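Local coordinates for uncharacterized protein (Sus scrofa, PDB 5BNI) that is porcine CD38, a member of the ADP-ribosyl cyclase family whose fold includes a parallel sheet of four strands, at residues F76-K81 and V157-S162; S164-K169 and S208-L213. All blocks are in the same frame, centred on the assembly; numbering follows the deposited sequence.

Both contacts lie on the same side of the chain's centre, their centres about 11 Å apart, in the part of the fold built round the four-stranded parallel sheet. Contact 1 joins the edge strand 74-77 to its neighbour 153-160. Contact 2 comes later in the chain: the loop that leaves strand 153-160 meets the start of helix 208-219, which precedes the other edge strand, 223-230. The two touch directly. The salt bridge between K79 NZ and D168 OD2, 2.5 Å long, ties the turn after the first strand to this loop, while L159 packs against A166 and I210. The end of one strand is therefore tied into both contacts.

Contact 1 of 2, residues F76-K81 and V157-S162; sequences FWSKTK and VFLNGS
The carbonyl oxygen of F76 is approached by two groups of the neighbouring strand. F158 N donates a hydrogen bond to it at 2.7 Å, nearly straight and close to the line of the carbonyl bond. The alpha hydrogen of V157 leans in as well, with V157 CA 3.1 Å from F76 O. Two residues further on, S78 N bonds to F158 O at 3.1 Å, although that oxygen is less surely placed. These bonds run along a parallel pair of strands in which F76 sits beside V157 and W77 beside F158.

On one face of the pair the two aromatic side chains form an offset stack: the six-membered ring of W77 and the ring of F158 have centroids 4.4 Å apart and planes inclined by 18°. Both first torsions swing the ring away from the carbonyl carbon (chi1 near -74° in both), which brings the two flat groups round together. The overlap is partial. F158 CB rides over the middle of the tryptophan's six-membered ring, 3.7 Å from its centroid, in a CH-pi contact, while F158 CD2 comes down near W77 CE2 at the seam of the indole. The indole is tethered through NE1 to Q91, and W192 stacks on F158.

On the other face F76 CB rests on V157 CG2 at 3.7 Å, the F76 ring meets those of F173 and F147, and F173 of helix 172-177 also touches V157. Past W77 the chains draw apart, yet S78 CB still touches L159 CD2 at 3.7 Å. The in-step parallel pairing of F76 with V157 and W77 with F158 joins edge strand 74-77 to strand 153-160 in the four-stranded parallel sheet.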
loop_
_atom_site.group_PDB
_atom_site.type_symbol
_atom_site.label_atom_id
_atom_site.label_comp_id
_atom_site.label_asym_id
_atom_site.label_seq_id
_atom_site.Cartn_x
_atom_site.Cartn_y
_atom_site.Cartn_z
ATOM N N PHE A 76 1.720 8.450 1.548
ATOM C CA PHE A 76 0.863 7.860 0.531
ATOM C C PHE A 76 1.104 8.545 -0.799
ATOM O O PHE A 76 1.149 9.773 -0.865
ATOM C CB PHE A 76 -0.617 8.035 0.904
ATOM C CG PHE A 76 -1.034 7.254 2.113
ATOM C CD1 PHE A 76 -1.195 5.878 2.043
ATOM C CD2 PHE A 76 -1.233 7.881 3.328
ATOM C CE1 PHE A 76 -1.542 5.145 3.168
ATOM C CE2 PHE A 76 -1.573 7.157 4.458
ATOM C CZ PHE A 76 -1.732 5.783 4.375
ATOM N N TRP A 77 1.268 7.762 -1.853
ATOM C CA TRP A 77 1.413 8.315 -3.197
ATOM C C TRP A 77 0.158 7.895 -3.928
ATOM O O TRP A 77 -0.023 6.704 -4.187
ATOM C CB TRP A 77 2.682 7.762 -3.873
ATOM C CG TRP A 77 3.904 8.401 -3.290
ATOM C CD1 TRP A 77 4.477 8.115 -2.076
ATOM C CD2 TRP A 77 4.645 9.495 -3.826
ATOM N NE1 TRP A 77 5.520 8.959 -1.824
ATOM C CE2 TRP A 77 5.655 9.818 -2.883
ATOM C CE3 TRP A 77 4.569 10.235 -5.011
ATOM C CZ2 TRP A 77 6.572 10.849 -3.088
ATOM C CZ3 TRP A 77 5.485 11.266 -5.215
ATOM C CH2 TRP A 77 6.469 11.564 -4.252
ATOM N N SER A 78 -0.720 8.859 -4.219
ATOM C CA SER A 78 -1.994 8.559 -4.885
ATOM C C SER A 78 -1.939 8.967 -6.339
ATOM O O SER A 78 -1.770 10.135 -6.649
ATOM C CB SER A 78 -3.173 9.239 -4.181
ATOM O OG SER A 78 -4.399 8.931 -4.828
ATOM N N LYS A 79 -2.078 7.986 -7.225
ATOM C CA LYS A 79 -2.003 8.210 -8.664
ATOM C C LYS A 79 -0.695 8.919 -8.997
ATOM O O LYS A 79 -0.550 9.537 -10.058
ATOM C CB LYS A 79 -3.216 9.016 -9.135
ATOM C CG LYS A 79 -4.553 8.313 -8.882
ATOM C CD LYS A 79 -5.693 9.313 -8.748
ATOM C CE LYS A 79 -6.124 9.900 -10.078
ATOM N NZ LYS A 79 -7.053 8.986 -10.798
ATOM N N THR A 80 0.257 8.816 -8.075
ATOM C CA THR A 80 1.551 9.453 -8.218
ATOM C C THR A 80 2.680 8.475 -7.863
ATOM O O THR A 80 3.805 8.880 -7.549
ATOM C CB THR A 80 1.630 10.674 -7.298
ATOM O OG1 THR A 80 2.822 11.412 -7.576
ATOM C CG2 THR A 80 1.635 10.235 -5.866
ATOM N N LYS A 81 2.383 7.183 -7.925
ATOM C CA LYS A 81 3.361 6.168 -7.525
ATOM C C LYS A 81 4.636 6.111 -8.374
ATOM O O LYS A 81 5.734 6.016 -7.841
ATOM C CB LYS A 81 2.712 4.786 -7.379
ATOM C CG LYS A 81 2.371 4.432 -5.928
ATOM C CD LYS A 81 1.352 3.295 -5.807
ATOM C CE LYS A 81 -0.063 3.809 -5.492
ATOM N NZ LYS A 81 -0.279 4.141 -4.055
ATOM N N VAL A 157 0.081 12.731 1.897
ATOM C CA VAL A 157 -0.298 12.077 0.652
ATOM C C VAL A 157 0.179 12.967 -0.475
ATOM O O VAL A 157 -0.071 14.178 -0.478
ATOM C CB VAL A 157 -1.837 11.808 0.537
ATOM C CG1 VAL A 157 -2.632 13.101 0.575
ATOM C CG2 VAL A 157 -2.139 11.034 -0.745
ATOM N N PHE A 158 0.881 12.363 -1.424
ATOM C CA PHE A 158 1.372 13.095 -2.563
ATOM C C PHE A 158 0.405 12.933 -3.736
ATOM O O PHE A 158 0.102 11.811 -4.166
ATOM C CB PHE A 158 2.794 12.638 -2.907
ATOM C CG PHE A 158 3.834 13.116 -1.921
ATOM C CD1 PHE A 158 4.389 14.380 -2.039
ATOM C CD2 PHE A 158 4.233 12.309 -0.847
ATOM C CE1 PHE A 158 5.335 14.845 -1.107
ATOM C CE2 PHE A 158 5.165 12.768 0.087
ATOM C CZ PHE A 158 5.725 14.038 -0.048
ATOM N N LEU A 159 -0.091 14.068 -4.229
ATOM C CA LEU A 159 -1.055 14.093 -5.318
ATOM C C LEU A 159 -0.526 14.727 -6.578
ATOM O O LEU A 159 0.439 15.484 -6.551
ATOM C CB LEU A 159 -2.305 14.845 -4.882
ATOM C CG LEU A 159 -2.985 14.195 -3.687
ATOM C CD1 LEU A 159 -3.968 15.166 -3.062
ATOM C CD2 LEU A 159 -3.639 12.875 -4.098
ATOM N N ASN A 160 -1.185 14.431 -7.685
ATOM C CA ASN A 160 -0.790 14.930 -8.992
ATOM C C ASN A 160 -1.554 16.191 -9.383
ATOM O O ASN A 160 -2.787 16.200 -9.433
ATOM C CB ASN A 160 -1.034 13.846 -10.040
ATOM C CG ASN A 160 -0.222 14.052 -11.298
ATOM O OD1 ASN A 160 0.666 14.943 -11.303
ATOM N ND2 ASN A 160 -0.466 13.298 -12.268
ATOM N N GLY A 161 -0.816 17.255 -9.671
ATOM C CA GLY A 161 -1.438 18.502 -10.064
ATOM C C GLY A 161 -1.533 18.668 -11.560
ATOM O O GLY A 161 -2.063 19.657 -12.046
ATOM N N SER A 162 -1.013 17.700 -12.298
ATOM C CA SER A 162 -1.022 17.763 -13.748
ATOM C C SER A 162 -2.269 17.083 -14.284
ATOM O O SER A 162 -2.426 16.917 -15.488
ATOM C CB SER A 162 0.221 17.084 -14.305
ATOM O OG SER A 162 1.378 17.780 -13.889
#

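Contact 2 of 2, residues S164-K169 and S208-L213; sequences SNAFDK and SSINEL
Loop meets helix here: F167 and its neighbours, on the irregular chain between strand 153-160 and helix 172-177, pack against S209, E212 and L213 in the opening turns of helix 208-219. The phenylalanine does most of the work. With CG anti to its own backbone nitrogen (chi1 173°), its ring reaches in toward the helix and lies with one face under L213. L213 CB stands 3.7 Å from the ring centroid, only 10° off the normal, a CH-pi contact over the centre of the ring, and L213 CD1 follows at 3.7 Å from F167 CE1 on that same face. E212 CB meets the ring at its edge, and S209 O comes obliquely to within 3.2 Å of F167 CD2.

S209 also holds the loop's backbone, though lightly: F167 N makes a weak hydrogen bond to S209 OG, 3.4 Å long. The hydroxyl has a second partner in D203 OD2, and D203 takes N165 N on its other carboxylate oxygen, so one aspartate links the helix start to the loop. N165 brings the ND2 end of its amide to within 3.2 Å of S209 CB.

Toward the outside the lysine K169 bends at its last torsion (chi4 100°) to bring NZ across E212. Its salt bridge to E212 OE1 is long at 3.5 Å, and NZ lies closer to E212 CG, at 3.1 Å, than to either carboxylate oxygen. K169 also touches a crystal neighbour.

On the sheet side, A166 CB and I210 CD1 make a looser apolar contact. I210 and L213 touch F224 of strand 223-230, while I210 and A166 also meet L159 of strand 153-160, so loop and helix start both pack against the sheet.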
loop_
_atom_site.group_PDB
_atom_site.type_symbol
_atom_site.label_atom_id
_atom_site.label_comp_id
_atom_site.label_asym_id
_atom_site.label_seq_id
_atom_site.Cartn_x
_atom_site.Cartn_y
_atom_site.Cartn_z
ATOM N N SER A 164 -6.713 16.620 -13.834
ATOM C CA SER A 164 -7.939 17.139 -13.278
ATOM C C SER A 164 -8.235 16.166 -12.161
ATOM O O SER A 164 -7.950 14.969 -12.283
ATOM C CB SER A 164 -9.047 17.133 -14.332
ATOM O OG SER A 164 -8.637 17.858 -15.482
ATOM N N ASN A 165 -8.759 16.675 -11.058
ATOM C CA ASN A 165 -9.090 15.818 -9.922
ATOM C C ASN A 165 -7.900 14.989 -9.409
ATOM O O ASN A 165 -7.873 13.769 -9.544
ATOM C CB ASN A 165 -10.298 14.934 -10.269
ATOM C CG ASN A 165 -11.601 15.740 -10.353
ATOM O OD1 ASN A 165 -12.459 15.479 -11.206
ATOM N ND2 ASN A 165 -11.741 16.744 -9.479
ATOM N N ALA A 166 -6.926 15.672 -8.811
ATOM C CA ALA A 166 -5.753 15.017 -8.238
ATOM C C ALA A 166 -6.203 14.047 -7.147
ATOM O O ALA A 166 -5.652 12.947 -7.010
ATOM C CB ALA A 166 -4.819 16.055 -7.646
ATOM N N PHE A 167 -7.190 14.472 -6.356
ATOM C CA PHE A 167 -7.755 13.600 -5.336
ATOM C C PHE A 167 -8.871 12.793 -5.984
ATOM O O PHE A 167 -9.899 13.352 -6.398
ATOM C CB PHE A 167 -8.307 14.374 -4.134
ATOM C CG PHE A 167 -9.042 13.487 -3.152
ATOM C CD1 PHE A 167 -8.383 12.431 -2.527
ATOM C CD2 PHE A 167 -10.403 13.664 -2.888
ATOM C CE1 PHE A 167 -9.061 11.583 -1.655
ATOM C CE2 PHE A 167 -11.074 12.819 -2.028
ATOM C CZ PHE A 167 -10.409 11.779 -1.404
ATOM N N ASP A 168 -8.663 11.484 -6.055
ATOM C CA ASP A 168 -9.603 10.580 -6.688
ATOM C C ASP A 168 -10.255 9.625 -5.687
ATOM O O ASP A 168 -9.567 8.806 -5.086
ATOM C CB ASP A 168 -8.851 9.770 -7.734
ATOM C CG ASP A 168 -9.780 9.036 -8.672
ATOM O OD1 ASP A 168 -10.943 8.739 -8.289
ATOM O OD2 ASP A 168 -9.345 8.743 -9.802
ATOM N N LYS A 169 -11.578 9.703 -5.535
ATOM C CA LYS A 169 -12.291 8.837 -4.586
ATOM C C LYS A 169 -12.369 7.369 -4.984
ATOM O O LYS A 169 -12.815 6.524 -4.198
ATOM C CB LYS A 169 -13.695 9.358 -4.327
ATOM C CG LYS A 169 -13.732 10.572 -3.414
ATOM C CD LYS A 169 -15.157 10.859 -2.955
ATOM C CE LYS A 169 -15.259 12.174 -2.201
ATOM N NZ LYS A 169 -15.774 13.237 -3.100
ATOM N N SER A 208 -11.712 21.701 -6.509
ATOM C CA SER A 208 -12.845 20.919 -6.026
ATOM C C SER A 208 -12.480 19.566 -5.435
ATOM O O SER A 208 -13.047 19.170 -4.406
ATOM C CB SER A 208 -13.837 20.702 -7.173
ATOM O OG SER A 208 -14.410 19.404 -7.118
ATOM N N SER A 209 -11.568 18.835 -6.081
ATOM C CA SER A 209 -11.179 17.524 -5.567
ATOM C C SER A 209 -10.482 17.590 -4.208
ATOM O O SER A 209 -10.744 16.778 -3.342
ATOM C CB SER A 209 -10.314 16.748 -6.575
ATOM O OG SER A 209 -9.019 17.284 -6.724
ATOM N N ILE A 210 -9.594 18.558 -4.018
ATOM C CA ILE A 210 -8.913 18.684 -2.739
ATOM C C ILE A 210 -9.875 19.162 -1.643
ATOM O O ILE A 210 -9.638 18.930 -0.455
ATOM C CB ILE A 210 -7.670 19.596 -2.833
ATOM C CG1 ILE A 210 -6.398 18.744 -2.866
ATOM C CG2 ILE A 210 -7.566 20.474 -1.608
ATOM C CD1 ILE A 210 -5.816 18.543 -4.241
ATOM N N ASN A 211 -10.946 19.839 -2.028
ATOM C CA ASN A 211 -11.929 20.271 -1.038
ATOM C C ASN A 211 -12.692 19.034 -0.605
ATOM O O ASN A 211 -13.074 18.907 0.540
ATOM C CB ASN A 211 -12.890 21.318 -1.603
ATOM C CG ASN A 211 -14.065 21.576 -0.685
ATOM O OD1 ASN A 211 -13.888 21.892 0.495
ATOM N ND2 ASN A 211 -15.285 21.428 -1.216
ATOM N N GLU A 212 -12.884 18.111 -1.538
ATOM C CA GLU A 212 -13.586 16.856 -1.270
ATOM C C GLU A 212 -12.901 16.082 -0.156
ATOM O O GLU A 212 -13.559 15.532 0.725
ATOM C CB GLU A 212 -13.585 15.994 -2.525
ATOM C CG GLU A 212 -14.803 16.122 -3.406
ATOM C CD GLU A 212 -14.498 15.690 -4.833
ATOM O OE1 GLU A 212 -13.490 14.963 -5.055
ATOM O OE2 GLU A 212 -15.280 16.069 -5.732
ATOM N N LEU A 213 -11.572 16.024 -0.232
ATOM C CA LEU A 213 -10.752 15.328 0.742
ATOM C C LEU A 213 -10.834 16.007 2.088
ATOM O O LEU A 213 -11.085 15.383 3.120
ATOM C CB LEU A 213 -9.300 15.309 0.278
ATOM C CG LEU A 213 -8.312 14.791 1.322
ATOM C CD1 LEU A 213 -8.497 13.296 1.559
ATOM C CD2 LEU A 213 -6.888 15.130 0.886
#